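Local coordinates for protein putative regulator of transfer genes ArtA (Staphylococcus aureus subsp. aureus USA300, PDB 3GXQ) that binds DNA through a ribbon-helix-helix motif and acts as a regulator of plasmid transmission genes in Staphylococcus aureus, at residues B[28-31]-B[37-40]. Sequence-based numbering, arbitrary orientation.
With nucleotides of chain D.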
ATOM      1  N   LYS B  28      -7.097  10.219  -5.719  1.00 28.67           N
ATOM      2  CA  LYS B  28      -7.246  10.783  -7.049  1.00 29.73           C
ATOM      3  C   LYS B  28      -7.064   9.667  -8.075  1.00 29.11           C
ATOM      4  O   LYS B  28      -7.757   9.646  -9.079  1.00 28.23           O
ATOM      5  CB  LYS B  28      -6.224  11.896  -7.286  1.00 33.82           C
ATOM      6  CG  LYS B  28      -6.300  12.535  -8.670  1.00 39.23           C
ATOM      7  CD  LYS B  28      -5.431  13.784  -8.744  1.00 42.81           C
ATOM      8  CE  LYS B  28      -5.921  14.864  -7.777  1.00 43.25           C
ATOM      9  NZ  LYS B  28      -7.213  15.496  -8.198  1.00 44.71           N
ATOM     10  N   TYR B  29      -6.146   8.733  -7.819  1.00 29.21           N
ATOM     11  CA  TYR B  29      -5.911   7.608  -8.737  1.00 28.55           C
ATOM     12  C   TYR B  29      -7.124   6.669  -8.742  1.00 26.82           C
ATOM     13  O   TYR B  29      -7.504   6.131  -9.778  1.00 27.51           O
ATOM     14  CB  TYR B  29      -4.663   6.813  -8.320  1.00 30.10           C
ATOM     15  CG  TYR B  29      -4.338   5.623  -9.220  1.00 30.98           C
ATOM     16  CD1 TYR B  29      -3.493   5.760 -10.318  1.00 32.46           C
ATOM     17  CD2 TYR B  29      -4.900   4.371  -8.987  1.00 32.70           C
ATOM     18  CE1 TYR B  29      -3.217   4.679 -11.163  1.00 33.49           C
ATOM     19  CE2 TYR B  29      -4.635   3.282  -9.828  1.00 32.61           C
ATOM     20  CZ  TYR B  29      -3.793   3.443 -10.914  1.00 35.28           C
ATOM     21  OH  TYR B  29      -3.540   2.370 -11.757  1.00 38.04           O
ATOM     22  N   ALA B  30      -7.720   6.469  -7.572  1.00 26.10           N
ATOM     23  CA  ALA B  30      -8.884   5.603  -7.444  1.00 24.35           C
ATOM     24  C   ALA B  30     -10.047   6.206  -8.235  1.00 25.28           C
ATOM     25  O   ALA B  30     -10.817   5.501  -8.891  1.00 24.86           O
ATOM     26  CB  ALA B  30      -9.258   5.448  -5.971  1.00 21.92           C
ATOM     27  N   GLN B  31     -10.163   7.525  -8.177  1.00 25.49           N
ATOM     28  CA  GLN B  31     -11.211   8.220  -8.903  1.00 28.57           C
ATOM     29  C   GLN B  31     -11.035   8.062 -10.416  1.00 31.07           C
ATOM     30  O   GLN B  31     -11.980   7.714 -11.125  1.00 33.49           O
ATOM     31  CB  GLN B  31     -11.205   9.704  -8.524  1.00 27.09           C
ATOM     32  CG  GLN B  31     -11.686   9.981  -7.114  1.00 23.95           C
ATOM     33  CD  GLN B  31     -11.451  11.413  -6.700  1.00 28.54           C
ATOM     34  OE1 GLN B  31     -10.886  12.205  -7.461  1.00 28.40           O
ATOM     35  NE2 GLN B  31     -11.876  11.760  -5.482  1.00 27.26           N
ATOM     36  N   ASN B  37     -12.656   3.118  -5.718  1.00 20.81           N
ATOM     37  CA  ASN B  37     -12.366   2.003  -4.805  1.00 22.64           C
ATOM     38  C   ASN B  37     -10.907   2.163  -4.371  1.00 23.06           C
ATOM     39  O   ASN B  37      -9.991   1.687  -5.041  1.00 23.21           O
ATOM     40  CB  ASN B  37     -12.544   0.640  -5.488  1.00 21.92           C
ATOM     41  CG  ASN B  37     -12.343  -0.515  -4.518  1.00 24.42           C
ATOM     42  OD1 ASN B  37     -11.571  -0.391  -3.561  1.00 25.54           O
ATOM     43  ND2 ASN B  37     -13.025  -1.641  -4.757  1.00 21.35           N
ATOM     44  N   VAL B  38     -10.708   2.863  -3.261  1.00 23.25           N
ATOM     45  CA  VAL B  38      -9.378   3.145  -2.733  1.00 23.63           C
ATOM     46  C   VAL B  38      -8.529   1.906  -2.505  1.00 24.18           C
ATOM     47  O   VAL B  38      -7.342   1.906  -2.823  1.00 24.03           O
ATOM     48  CB  VAL B  38      -9.462   3.952  -1.418  1.00 24.03           C
ATOM     49  CG1 VAL B  38      -8.087   4.130  -0.821  1.00 21.02           C
ATOM     50  CG2 VAL B  38     -10.103   5.298  -1.697  1.00 22.15           C
ATOM     51  N   SER B  39      -9.132   0.857  -1.949  1.00 24.10           N
ATOM     52  CA  SER B  39      -8.424  -0.401  -1.702  1.00 24.36           C
ATOM     53  C   SER B  39      -7.844  -0.970  -3.004  1.00 26.24           C
ATOM     54  O   SER B  39      -6.697  -1.430  -3.034  1.00 26.81           O
ATOM     55  CB  SER B  39      -9.372  -1.445  -1.086  1.00 22.42           C
ATOM     56  OG  SER B  39      -9.824  -1.055   0.205  1.00 22.86           O
ATOM     57  N   GLN B  40      -8.638  -0.951  -4.075  1.00 27.33           N
ATOM     58  CA  GLN B  40      -8.184  -1.480  -5.358  1.00 28.64           C
ATOM     59  C   GLN B  40      -7.068  -0.622  -5.957  1.00 27.99           C
ATOM     60  O   GLN B  40      -6.153  -1.141  -6.584  1.00 29.61           O
ATOM     61  CB  GLN B  40      -9.361  -1.581  -6.330  1.00 31.96           C
ATOM     62  CG  GLN B  40      -8.996  -1.965  -7.761  1.00 34.75           C
ATOM     63  CD  GLN B  40     -10.214  -2.343  -8.596  1.00 40.89           C
ATOM     64  OE1 GLN B  40     -10.147  -2.379  -9.828  1.00 43.01           O
ATOM     65  NE2 GLN B  40     -11.331  -2.641  -7.927  1.00 42.25           N
TER
ATOM     66  P    DT D   4     -12.731   1.639  -0.361  1.00 26.12           P
ATOM     67  OP1  DT D   4     -12.989   2.621  -1.429  1.00 23.80           O
ATOM     68  OP2  DT D   4     -11.386   1.046  -0.211  1.00 29.34           O
ATOM     69  O5'  DT D   4     -13.087   2.335   1.014  1.00 30.20           O
ATOM     70  C5'  DT D   4     -13.818   1.626   1.988  1.00 33.93           C
ATOM     71  C4'  DT D   4     -14.204   2.542   3.117  1.00 35.98           C
ATOM     72  O4'  DT D   4     -14.516   1.667   4.221  1.00 38.45           O
ATOM     73  C3'  DT D   4     -13.051   3.413   3.607  1.00 41.00           C
ATOM     74  O3'  DT D   4     -13.571   4.641   4.145  1.00 46.06           O
ATOM     75  C2'  DT D   4     -12.355   2.519   4.618  1.00 39.16           C
ATOM     76  C1'  DT D   4     -13.507   1.727   5.212  1.00 37.77           C
ATOM     77  N1   DT D   4     -13.203   0.344   5.633  1.00 36.38           N
ATOM     78  C2   DT D   4     -13.961  -0.170   6.660  1.00 36.55           C
ATOM     79  O2   DT D   4     -14.862   0.450   7.193  1.00 36.96           O
ATOM     80  N3   DT D   4     -13.630  -1.445   7.041  1.00 36.52           N
ATOM     81  C4   DT D   4     -12.650  -2.245   6.510  1.00 34.39           C
ATOM     82  O4   DT D   4     -12.476  -3.370   6.972  1.00 34.15           O
ATOM     83  C5   DT D   4     -11.890  -1.650   5.415  1.00 33.47           C
ATOM     84  C7   DT D   4     -10.808  -2.451   4.759  1.00 28.63           C
ATOM     85  C6   DT D   4     -12.202  -0.401   5.040  1.00 34.14           C
ATOM     86  P    DA D   3     -12.054  -4.579  -1.851  1.00 28.66           P
ATOM     87  OP1  DA D   3     -11.786  -4.103  -3.225  1.00 25.51           O
ATOM     88  OP2  DA D   3     -10.940  -5.001  -0.987  1.00 30.22           O
ATOM     89  O5'  DA D   3     -12.862  -3.483  -1.032  1.00 29.29           O
ATOM     90  C5'  DA D   3     -14.151  -3.083  -1.463  1.00 29.46           C
ATOM     91  C4'  DA D   3     -14.584  -1.824  -0.753  1.00 29.61           C
ATOM     92  O4'  DA D   3     -15.174  -2.167   0.528  1.00 30.28           O
ATOM     93  C3'  DA D   3     -13.401  -0.910  -0.419  1.00 29.21           C
ATOM     94  O3'  DA D   3     -13.818   0.459  -0.457  1.00 27.58           O
ATOM     95  C2'  DA D   3     -12.995  -1.381   0.971  1.00 30.60           C
ATOM     96  C1'  DA D   3     -14.346  -1.711   1.587  1.00 32.07           C
ATOM     97  N9   DA D   3     -14.386  -2.693   2.673  1.00 36.41           N
ATOM     98  C8   DA D   3     -13.549  -3.754   2.898  1.00 37.30           C
ATOM     99  N7   DA D   3     -13.841  -4.437   3.982  1.00 38.65           N
ATOM    100  C5   DA D   3     -14.948  -3.786   4.503  1.00 40.52           C
ATOM    101  C6   DA D   3     -15.743  -4.022   5.652  1.00 42.33           C
ATOM    102  N6   DA D   3     -15.528  -5.020   6.520  1.00 41.36           N
ATOM    103  N1   DA D   3     -16.778  -3.184   5.880  1.00 41.84           N
ATOM    104  C2   DA D   3     -16.993  -2.183   5.016  1.00 40.96           C
ATOM    105  N3   DA D   3     -16.322  -1.861   3.910  1.00 40.73           N
ATOM    106  C4   DA D   3     -15.298  -2.710   3.707  1.00 38.67           C
TER
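Ala30 packs its methyl group against the first turn of helix 38-53, where CB lies 4.0 Å from Val38 CA and also touches the carbonyl oxygen of Asn37. On the helix 20-33 side the apolar contact rests on this methyl, which meets the CG2 branch of Val38 more loosely, at 4.4 Å; it also touches Ala41 one turn further on. The small side chain lets the two backbones come close, with the CA atoms of Ala30 and Val38 5.3 Å apart. A backbone hydrogen bond between Ala30 and Asp36 ties the last turn of helix 20-33 to the connecting loop.

These are the two helices of the ribbon-helix-helix fold, in which strand 12-18 contributes one of the two strands of the antiparallel ribbon, the other coming from the second subunit of the DNA-binding dimer. Val38 packs on Leu14 and Ser39 on Leu16, both of the second subunit and in its strand 12-18.

Away from Ala30, residues 37-39 grip the DNA backbone, as is characteristic of the second-helix N-terminus in this family. Two amides divide the phosphate of DT4 of chain D between them: Val38 N donates to OP1 (2.9 Å) and Ser39 N to OP2 (2.9 Å). Ser39 OG adds a second bond to that OP2, at 2.7 Å; chi1 of -65° keeps the hydroxyl beside its own backbone N, so both donors converge on one oxygen. The helix dipole probably favours the anion here.

Asn37 is the N-cap. With CG anti to the backbone N (chi1 -176°), its amide works in two directions, the two bonds together holding its rotation: OD1 accepts from Gln40 N at 3.0 Å, the donor standing well above the carbonyl plane, while ND2 reaches OP1 of DA3 of chain D, on the adjacent phosphate, at 3.2 Å.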